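Local coordinates for protein 1H-3-hydroxy-4-oxoquinoline 2,4-dioxygenase (Pseudomonas putida, PDB 3IBT) that catalyses, without any cofactor, the oxidative ring cleavage of 3-hydroxy-1H-quinolin-4-one by O2 to give N-formylanthranilate and carbon monoxide, at residues Gly97-Ile102 / Ala187-Trp192; Gln131-Gly136 / Arg180-Ile185; Leu225-Ala228 / Trp233-Pro236. One frame throughout, in Å; residues are numbered along the deposited sequence.

Contact 1 of 3, residues Gly97-Ile102 / Ala187-Trp192; sequences GCWVNI and ANYRTW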
loop_
_atom_site.group_PDB
_atom_site.type_symbol
_atom_site.label_atom_id
_atom_site.label_comp_id
_atom_site.label_asym_id
_atom_site.label_seq_id
_atom_site.Cartn_x
_atom_site.Cartn_y
_atom_site.Cartn_z
ATOM N N GLY A 97 -0.067 2.641 2.177
ATOM C CA GLY A 97 -1.361 1.962 2.232
ATOM C C GLY A 97 -1.369 0.953 3.375
ATOM O O GLY A 97 -2.414 0.622 3.908
ATOM N N CYS A 98 -0.201 0.477 3.776
ATOM C CA CYS A 98 -0.105 -0.499 4.829
ATOM C C CYS A 98 -0.607 -0.046 6.198
ATOM O O CYS A 98 -1.306 -0.821 6.885
ATOM C CB CYS A 98 1.334 -0.946 4.924
ATOM S SG CYS A 98 1.938 -1.517 3.277
ATOM N N TRP A 99 -0.244 1.176 6.608
ATOM C CA TRP A 99 -0.872 1.812 7.764
ATOM C C TRP A 99 -2.405 1.549 7.761
ATOM O O TRP A 99 -2.962 1.188 8.801
ATOM C CB TRP A 99 -0.643 3.340 7.790
ATOM C CG TRP A 99 0.745 3.770 7.830
ATOM C CD1 TRP A 99 1.483 4.274 6.789
ATOM C CD2 TRP A 99 1.606 3.746 8.974
ATOM N NE1 TRP A 99 2.763 4.537 7.219
ATOM C CE2 TRP A 99 2.873 4.214 8.549
ATOM C CE3 TRP A 99 1.445 3.324 10.308
ATOM C CZ2 TRP A 99 3.969 4.302 9.413
ATOM C CZ3 TRP A 99 2.552 3.412 11.180
ATOM C CH2 TRP A 99 3.795 3.898 10.723
ATOM N N VAL A 100 -3.078 1.736 6.617
ATOM C CA VAL A 100 -4.522 1.402 6.499
ATOM C C VAL A 100 -4.812 -0.116 6.695
ATOM O O VAL A 100 -5.660 -0.513 7.482
ATOM C CB VAL A 100 -5.101 1.895 5.121
ATOM C CG1 VAL A 100 -6.572 1.565 4.973
ATOM C CG2 VAL A 100 -4.818 3.400 4.903
ATOM N N ASN A 101 -4.080 -0.946 5.961
ATOM C CA ASN A 101 -4.114 -2.392 6.108
ATOM C C ASN A 101 -4.068 -2.852 7.584
ATOM O O ASN A 101 -4.990 -3.543 8.064
ATOM C CB ASN A 101 -2.937 -2.976 5.325
ATOM C CG ASN A 101 -3.000 -4.478 5.193
ATOM O OD1 ASN A 101 -3.697 -5.165 5.958
ATOM N ND2 ASN A 101 -2.255 -5.014 4.219
ATOM N N ILE A 102 -3.021 -2.446 8.307
ATOM C CA ILE A 102 -2.881 -2.858 9.687
ATOM C C ILE A 102 -3.986 -2.317 10.582
ATOM O O ILE A 102 -4.404 -2.972 11.541
ATOM C CB ILE A 102 -1.488 -2.528 10.218
ATOM C CG1 ILE A 102 -0.486 -3.293 9.380
ATOM C CG2 ILE A 102 -1.302 -2.985 11.652
ATOM C CD1 ILE A 102 -0.717 -4.770 9.380
ATOM N N ALA A 187 2.579 12.077 10.040
ATOM C CA ALA A 187 1.806 11.810 11.270
ATOM C C ALA A 187 1.957 10.347 11.841
ATOM O O ALA A 187 2.217 10.160 13.058
ATOM C CB ALA A 187 0.359 12.166 11.064
ATOM N N ASN A 188 1.835 9.333 10.974
ATOM C CA ASN A 188 1.844 7.945 11.424
ATOM C C ASN A 188 3.190 7.551 12.021
ATOM O O ASN A 188 3.263 6.900 13.068
ATOM C CB ASN A 188 1.491 7.007 10.281
ATOM C CG ASN A 188 0.124 7.265 9.706
ATOM O OD1 ASN A 188 -0.859 7.244 10.425
ATOM N ND2 ASN A 188 0.056 7.517 8.410
ATOM N N TYR A 189 4.263 7.952 11.370
ATOM C CA TYR A 189 5.564 7.668 11.960
ATOM C C TYR A 189 5.724 8.223 13.364
ATOM O O TYR A 189 6.268 7.540 14.231
ATOM C CB TYR A 189 6.686 8.133 11.057
ATOM C CG TYR A 189 6.926 7.132 9.968
ATOM C CD1 TYR A 189 6.231 7.211 8.784
ATOM C CD2 TYR A 189 7.822 6.085 10.148
ATOM C CE1 TYR A 189 6.439 6.301 7.799
ATOM C CE2 TYR A 189 8.034 5.178 9.158
ATOM C CZ TYR A 189 7.329 5.297 7.986
ATOM O OH TYR A 189 7.498 4.385 6.988
ATOM N N ARG A 190 5.186 9.433 13.571
ATOM C CA ARG A 190 5.249 10.180 14.834
ATOM C C ARG A 190 4.404 9.523 15.876
ATOM O O ARG A 190 4.687 9.617 17.045
ATOM C CB ARG A 190 4.699 11.583 14.639
ATOM C CG ARG A 190 5.429 12.391 13.607
ATOM C CD ARG A 190 6.286 13.539 14.209
ATOM N NE ARG A 190 6.704 14.458 13.145
ATOM C CZ ARG A 190 5.870 15.258 12.453
ATOM N NH1 ARG A 190 4.534 15.304 12.684
ATOM N NH2 ARG A 190 6.383 16.030 11.504
ATOM N N THR A 191 3.334 8.870 15.451
ATOM C CA THR A 191 2.465 8.184 16.386
ATOM C C THR A 191 3.082 6.866 16.865
ATOM O O THR A 191 3.135 6.595 18.066
ATOM C CB THR A 191 1.091 7.987 15.732
ATOM O OG1 THR A 191 0.574 9.284 15.420
ATOM C CG2 THR A 191 0.100 7.217 16.637
ATOM N N TRP A 192 3.572 6.073 15.914
ATOM C CA TRP A 192 3.880 4.670 16.159
ATOM C C TRP A 192 5.354 4.442 16.241
ATOM O O TRP A 192 5.816 3.418 16.788
ATOM C CB TRP A 192 3.313 3.833 15.040
ATOM C CG TRP A 192 1.818 3.935 14.942
ATOM C CD1 TRP A 192 1.107 4.634 14.025
ATOM C CD2 TRP A 192 0.861 3.324 15.818
ATOM N NE1 TRP A 192 -0.248 4.512 14.280
ATOM C CE2 TRP A 192 -0.423 3.711 15.371
ATOM C CE3 TRP A 192 0.969 2.483 16.944
ATOM C CZ2 TRP A 192 -1.590 3.289 15.991
ATOM C CZ3 TRP A 192 -0.200 2.056 17.565
ATOM C CH2 TRP A 192 -1.467 2.467 17.085
#
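Trp99 carries this contact from the side of helix 97-107, reaching across to Asn188, Tyr189 and Trp192 on helix 175-192. The two short helix axes stay 11.7 Å apart at closest approach and run at 49° to each other, and Trp99 alone of its segment spans the separation. The CH-pi contact is centred on the benzo ring: Asn188 CB sits 3.4 Å from the centroid of the Trp99 six-membered ring, nearly on its normal. The Asn188 amide follows the same face. With CG anti to its carbonyl carbon (chi1 -60°), it lies back over the pyrrole part of the indole at a shallow tilt, ND2 being 3.9 Å from Trp99 CG.

Two aromatic partners meet the far end of the indole. Trp99 points its edge into the face of Tyr189 in a T-shaped pair, planes at 76° and the centroids of the Trp99 six-membered ring and the Tyr189 ring 5.1 Å apart; Trp99 CZ2 makes the approach, 3.6 Å from Tyr189 CE1 and toward the rim of the phenol ring. Trp192 lies more nearly parallel to the indole but slid well past it, so the rings barely overlap; the closest touch is Trp99 CZ3 to Trp192 CD1, 3.4 Å.

No hydrogen bond joins the two segments. Tyr189 OH turns to the backbone oxygen of Leu122, which anchors the phenol from outside, while Trp121 adds another edge-to-face partner to Trp99 and Arg198 makes a cation-pi contact with Trp192. In the alpha/beta-hydrolase fold, helix 97-107 follows the nucleophile-elbow position and helix 175-192 belongs to the cap. Core and cap are therefore joined here by dispersion and ring-quadrupole forces, with one buried indole gripped on a face and at its outer edge.

Contact 2 of 3, residues Gln131-Gly136 / Arg180-Ile185; sequences QQLAEG and RACREI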
loop_
_atom_site.group_PDB
_atom_site.type_symbol
_atom_site.label_atom_id
_atom_site.label_comp_id
_atom_site.label_asym_id
_atom_site.label_seq_id
_atom_site.Cartn_x
_atom_site.Cartn_y
_atom_site.Cartn_z
ATOM N N GLN A 131 13.200 14.252 5.812
ATOM C CA GLN A 131 13.358 15.452 5.021
ATOM C C GLN A 131 12.371 15.507 3.876
ATOM O O GLN A 131 11.705 16.509 3.672
ATOM C CB GLN A 131 14.771 15.577 4.478
ATOM C CG GLN A 131 15.102 17.000 4.015
ATOM C CD GLN A 131 16.579 17.207 3.792
ATOM O OE1 GLN A 131 17.285 16.291 3.340
ATOM N NE2 GLN A 131 17.072 18.412 4.116
ATOM N N GLN A 132 12.287 14.416 3.130
ATOM C CA GLN A 132 11.466 14.364 1.930
ATOM C C GLN A 132 9.998 14.505 2.284
ATOM O O GLN A 132 9.199 15.009 1.480
ATOM C CB GLN A 132 11.676 13.058 1.184
ATOM C CG GLN A 132 13.119 12.632 0.990
ATOM C CD GLN A 132 13.199 11.371 0.149
ATOM O OE1 GLN A 132 13.382 10.270 0.671
ATOM N NE2 GLN A 132 13.001 11.519 -1.160
ATOM N N LEU A 133 9.645 14.070 3.490
ATOM C CA LEU A 133 8.314 14.319 3.980
ATOM C C LEU A 133 8.091 15.816 4.227
ATOM O O LEU A 133 6.969 16.346 4.055
ATOM C CB LEU A 133 8.034 13.490 5.215
ATOM C CG LEU A 133 7.993 12.000 4.903
ATOM C CD1 LEU A 133 7.786 11.282 6.195
ATOM C CD2 LEU A 133 6.902 11.621 3.900
ATOM N N ALA A 134 9.149 16.527 4.593
ATOM C CA ALA A 134 9.023 17.974 4.758
ATOM C C ALA A 134 9.050 18.666 3.394
ATOM O O ALA A 134 8.155 19.441 3.089
ATOM C CB ALA A 134 10.095 18.503 5.672
ATOM N N GLU A 135 10.054 18.379 2.562
ATOM C CA GLU A 135 10.092 18.932 1.199
ATOM C C GLU A 135 8.708 18.784 0.594
ATOM O O GLU A 135 8.100 19.756 0.151
ATOM C CB GLU A 135 11.118 18.195 0.342
ATOM C CG GLU A 135 12.480 18.866 0.290
ATOM C CD GLU A 135 13.644 17.859 0.360
ATOM O OE1 GLU A 135 13.509 16.718 -0.157
ATOM O OE2 GLU A 135 14.700 18.202 0.948
ATOM N N GLY A 136 8.217 17.552 0.642
ATOM C CA GLY A 136 6.872 17.223 0.252
ATOM C C GLY A 136 5.709 18.153 0.575
ATOM O O GLY A 136 4.758 18.201 -0.204
ATOM N N ARG A 180 -1.244 16.222 1.503
ATOM C CA ARG A 180 -1.980 15.456 2.505
ATOM C C ARG A 180 -1.199 14.167 2.832
ATOM O O ARG A 180 -1.056 13.782 4.000
ATOM C CB ARG A 180 -3.422 15.156 2.063
ATOM C CG ARG A 180 -4.140 14.188 3.031
ATOM C CD ARG A 180 -5.548 14.577 3.449
ATOM N NE ARG A 180 -6.475 14.497 2.323
ATOM C CZ ARG A 180 -6.829 15.533 1.570
ATOM N NH1 ARG A 180 -7.661 15.352 0.553
ATOM N NH2 ARG A 180 -6.351 16.745 1.829
ATOM N N ALA A 181 -0.670 13.551 1.778
ATOM C CA ALA A 181 0.015 12.297 1.861
ATOM C C ALA A 181 1.193 12.419 2.818
ATOM O O ALA A 181 1.442 11.550 3.669
ATOM C CB ALA A 181 0.488 11.905 0.492
ATOM N N CYS A 182 1.892 13.533 2.693
ATOM C CA CYS A 182 3.063 13.747 3.507
ATOM C C CYS A 182 2.708 14.044 4.946
ATOM O O CYS A 182 3.292 13.454 5.856
ATOM C CB CYS A 182 3.988 14.770 2.869
ATOM S SG CYS A 182 4.550 14.064 1.287
ATOM N N ARG A 183 1.704 14.880 5.154
ATOM C CA ARG A 183 1.249 15.142 6.500
ATOM C C ARG A 183 0.872 13.825 7.137
ATOM O O ARG A 183 1.181 13.550 8.307
ATOM C CB ARG A 183 -0.007 15.981 6.488
ATOM C CG ARG A 183 0.102 17.401 6.058
ATOM C CD ARG A 183 -1.153 18.044 6.559
ATOM N NE ARG A 183 -2.203 17.016 6.711
ATOM C CZ ARG A 183 -3.332 16.991 5.990
ATOM N NH1 ARG A 183 -3.587 17.949 5.053
ATOM N NH2 ARG A 183 -4.220 16.013 6.216
ATOM N N GLU A 184 0.192 13.003 6.360
ATOM C CA GLU A 184 -0.356 11.810 6.936
ATOM C C GLU A 184 0.660 10.769 7.237
ATOM O O GLU A 184 0.622 10.194 8.317
ATOM C CB GLU A 184 -1.469 11.248 6.082
ATOM C CG GLU A 184 -2.658 12.155 6.139
ATOM C CD GLU A 184 -3.044 12.470 7.562
ATOM O OE1 GLU A 184 -3.029 11.546 8.413
ATOM O OE2 GLU A 184 -3.354 13.648 7.826
ATOM N N ILE A 185 1.560 10.531 6.288
ATOM C CA ILE A 185 2.602 9.538 6.469
ATOM C C ILE A 185 3.461 9.977 7.650
ATOM O O ILE A 185 3.750 9.184 8.592
ATOM C CB ILE A 185 3.478 9.395 5.195
ATOM C CG1 ILE A 185 2.666 8.867 3.996
ATOM C CG2 ILE A 185 4.709 8.492 5.477
ATOM C CD1 ILE A 185 3.369 8.985 2.642
#
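This is a buried, apolar helix-to-helix contact within the cap, in which Leu133 of helix 127-135 and the nearby Gly136 meet Cys182 and Ile185 in the middle of helix 175-192. The backbones come close: Leu133 CA and Cys182 CA are only 5.3 Å apart. Correspondingly, Cys182 CB abuts the backbone of the facing helix, 3.6 Å from Leu133 O, an oxygen that accepts a hydrogen bond from Gln137 NE2. The thiol of Cys182 turns toward Gly136, SG lying 4.1 Å from Gly136 CA, where there is no side chain to intervene.

Next to this backbone approach, branched side chains meet. Leu133 CD2 touches Ile185 CG2 at 4.1 Å, the two chains crossing at about a right angle. Phe149 of helix 142-154 also packs on Leu133. Elsewhere on helix 175-192, Arg183 NH2 binds Glu184 OE2 at 3.0 Å in a salt bridge and is shared with Asp67. Cys182 and Gly136 allow a close approach beside Leu133 and Ile185; the helices belong to the cap inserted after strand 115-119, as in many alpha/beta hydrolases.

Contact 3 of 3, residues Leu225-Ala228 / Trp233-Pro236; sequences LEFA and WFHP. Unlike the reference sequence in segment 225-228: Glu226 (reference Asp).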
loop_
_atom_site.group_PDB
_atom_site.type_symbol
_atom_site.label_atom_id
_atom_site.label_comp_id
_atom_site.label_asym_id
_atom_site.label_seq_id
_atom_site.Cartn_x
_atom_site.Cartn_y
_atom_site.Cartn_z
ATOM N N LEU A 225 15.398 -10.077 8.372
ATOM C CA LEU A 225 15.751 -11.461 8.638
ATOM C C LEU A 225 15.827 -11.666 10.115
ATOM O O LEU A 225 15.361 -12.685 10.638
ATOM C CB LEU A 225 17.060 -11.798 7.978
ATOM C CG LEU A 225 16.905 -12.603 6.684
ATOM C CD1 LEU A 225 15.577 -12.323 5.886
ATOM C CD2 LEU A 225 18.130 -12.313 5.842
ATOM N N GLU A 226 16.319 -10.622 10.781
ATOM C CA GLU A 226 16.480 -10.617 12.234
ATOM C C GLU A 226 15.215 -10.370 13.026
ATOM O O GLU A 226 14.983 -11.048 14.012
ATOM C CB GLU A 226 17.587 -9.660 12.664
ATOM C CG GLU A 226 18.992 -10.217 12.426
ATOM C CD GLU A 226 20.011 -9.143 12.685
ATOM O OE1 GLU A 226 19.591 -7.961 12.683
ATOM O OE2 GLU A 226 21.217 -9.452 12.931
ATOM N N PHE A 227 14.378 -9.428 12.591
ATOM C CA PHE A 227 13.104 -9.261 13.240
ATOM C C PHE A 227 12.339 -10.548 13.211
ATOM O O PHE A 227 11.774 -10.988 14.222
ATOM C CB PHE A 227 12.285 -8.221 12.558
ATOM C CG PHE A 227 11.120 -7.795 13.369
ATOM C CD1 PHE A 227 9.808 -8.101 12.955
ATOM C CD2 PHE A 227 11.316 -7.120 14.580
ATOM C CE1 PHE A 227 8.714 -7.713 13.738
ATOM C CE2 PHE A 227 10.222 -6.717 15.380
ATOM C CZ PHE A 227 8.931 -7.015 14.959
ATOM N N ALA A 228 12.343 -11.161 12.031
ATOM C CA ALA A 228 11.621 -12.399 11.792
ATOM C C ALA A 228 12.144 -13.566 12.638
ATOM O O ALA A 228 11.388 -14.474 13.014
ATOM C CB ALA A 228 11.664 -12.726 10.360
ATOM N N TRP A 233 5.315 -14.227 13.604
ATOM C CA TRP A 233 4.182 -13.723 12.858
ATOM C C TRP A 233 4.687 -12.881 11.679
ATOM O O TRP A 233 3.855 -12.340 10.907
ATOM C CB TRP A 233 3.266 -12.891 13.769
ATOM C CG TRP A 233 3.989 -11.830 14.526
ATOM C CD1 TRP A 233 4.530 -11.946 15.774
ATOM C CD2 TRP A 233 4.277 -10.495 14.092
ATOM N NE1 TRP A 233 5.143 -10.766 16.152
ATOM C CE2 TRP A 233 5.006 -9.858 15.136
ATOM C CE3 TRP A 233 3.993 -9.772 12.932
ATOM C CZ2 TRP A 233 5.451 -8.543 15.056
ATOM C CZ3 TRP A 233 4.448 -8.442 12.854
ATOM C CH2 TRP A 233 5.158 -7.846 13.923
ATOM N N PHE A 234 6.025 -12.762 11.537
ATOM C CA PHE A 234 6.640 -11.925 10.482
ATOM C C PHE A 234 7.415 -12.762 9.442
ATOM O O PHE A 234 8.100 -13.740 9.772
ATOM C CB PHE A 234 7.470 -10.772 11.090
ATOM C CG PHE A 234 7.867 -9.691 10.105
ATOM C CD1 PHE A 234 6.960 -8.750 9.661
ATOM C CD2 PHE A 234 9.163 -9.584 9.658
ATOM C CE1 PHE A 234 7.328 -7.760 8.732
ATOM C CE2 PHE A 234 9.529 -8.578 8.750
ATOM C CZ PHE A 234 8.612 -7.677 8.286
ATOM N N HIS A 235 7.249 -12.381 8.184
ATOM C CA HIS A 235 7.647 -13.159 7.031
ATOM C C HIS A 235 8.066 -12.187 5.917
ATOM O O HIS A 235 7.271 -11.845 5.012
ATOM C CB HIS A 235 6.461 -13.992 6.534
ATOM C CG HIS A 235 5.871 -14.898 7.566
ATOM N ND1 HIS A 235 6.518 -16.024 8.023
ATOM C CD2 HIS A 235 4.696 -14.851 8.225
ATOM C CE1 HIS A 235 5.773 -16.628 8.928
ATOM N NE2 HIS A 235 4.664 -15.929 9.073
ATOM N N PRO A 236 9.324 -11.741 5.969
ATOM C CA PRO A 236 9.823 -10.897 4.894
ATOM C C PRO A 236 10.029 -11.747 3.618
ATOM O O PRO A 236 10.306 -12.948 3.707
ATOM C CB PRO A 236 11.144 -10.403 5.437
ATOM C CG PRO A 236 11.518 -11.336 6.531
ATOM C CD PRO A 236 10.346 -12.082 6.978
#
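Phe227 of helix 218-230 turns one ring edge to Phe234 and Trp233, and this aromatic cluster is the tightly packed part of the contact. With CG anti to the backbone N (chi1 -166°), the Phe227 ring extends toward the strand and forms a T-shaped pair with Phe234, planes at 81° and centroids 5.4 Å apart; Phe227 CD1 comes 3.7 Å from Phe234 CD2. The adjoining CE1 of Phe227 reaches the benzo ring of Trp233, 3.6 Å from CH2, at an oblique setting. Helix 195-200 backs the cluster through Leu196 and Met199, and His231 stacks on Phe227. Ala228 completes the close packing: its CB lies 3.7 Å from Pro236 CD and also meets the edge of the Phe234 ring.

Toward solvent the fit slackens. Leu225, largely exposed, offers just CD1 to Pro236 CG, 4.2 Å away. Were the Phe227 ring cut back to an alanine, Phe234 and Trp233 would be likely to lose their shared partner, with a gap opened between helix and strand. No hydrogen bond crosses between the segments, so here the helix of this beta-alpha-beta unit meets the edge strand 234-238 and the residue before it through aromatic and aliphatic contacts.

Contacts 1 and 2 both draw on helix 175-192, at adjoining segments, with centres about 13 Å apart: contact 2 ties the helix to its cap neighbour, and contact 1 fastens the same helix to the core. Both border the substrate site inferred by similarity. The side chain of Ile185 is about 4 Å from that of Trp30, that of Asn188 about 6 Å from it, and that of Trp99 about 7 Å from that of Ser95. Contact 3 lies at the sheet edge, its centre about 19 Å from that of contact 1, though their nearest atoms, which do not touch, are about 7 Å apart, and 28 Å from that of contact 2; its Phe234 side chain remains about 11 Å from that of Asp120.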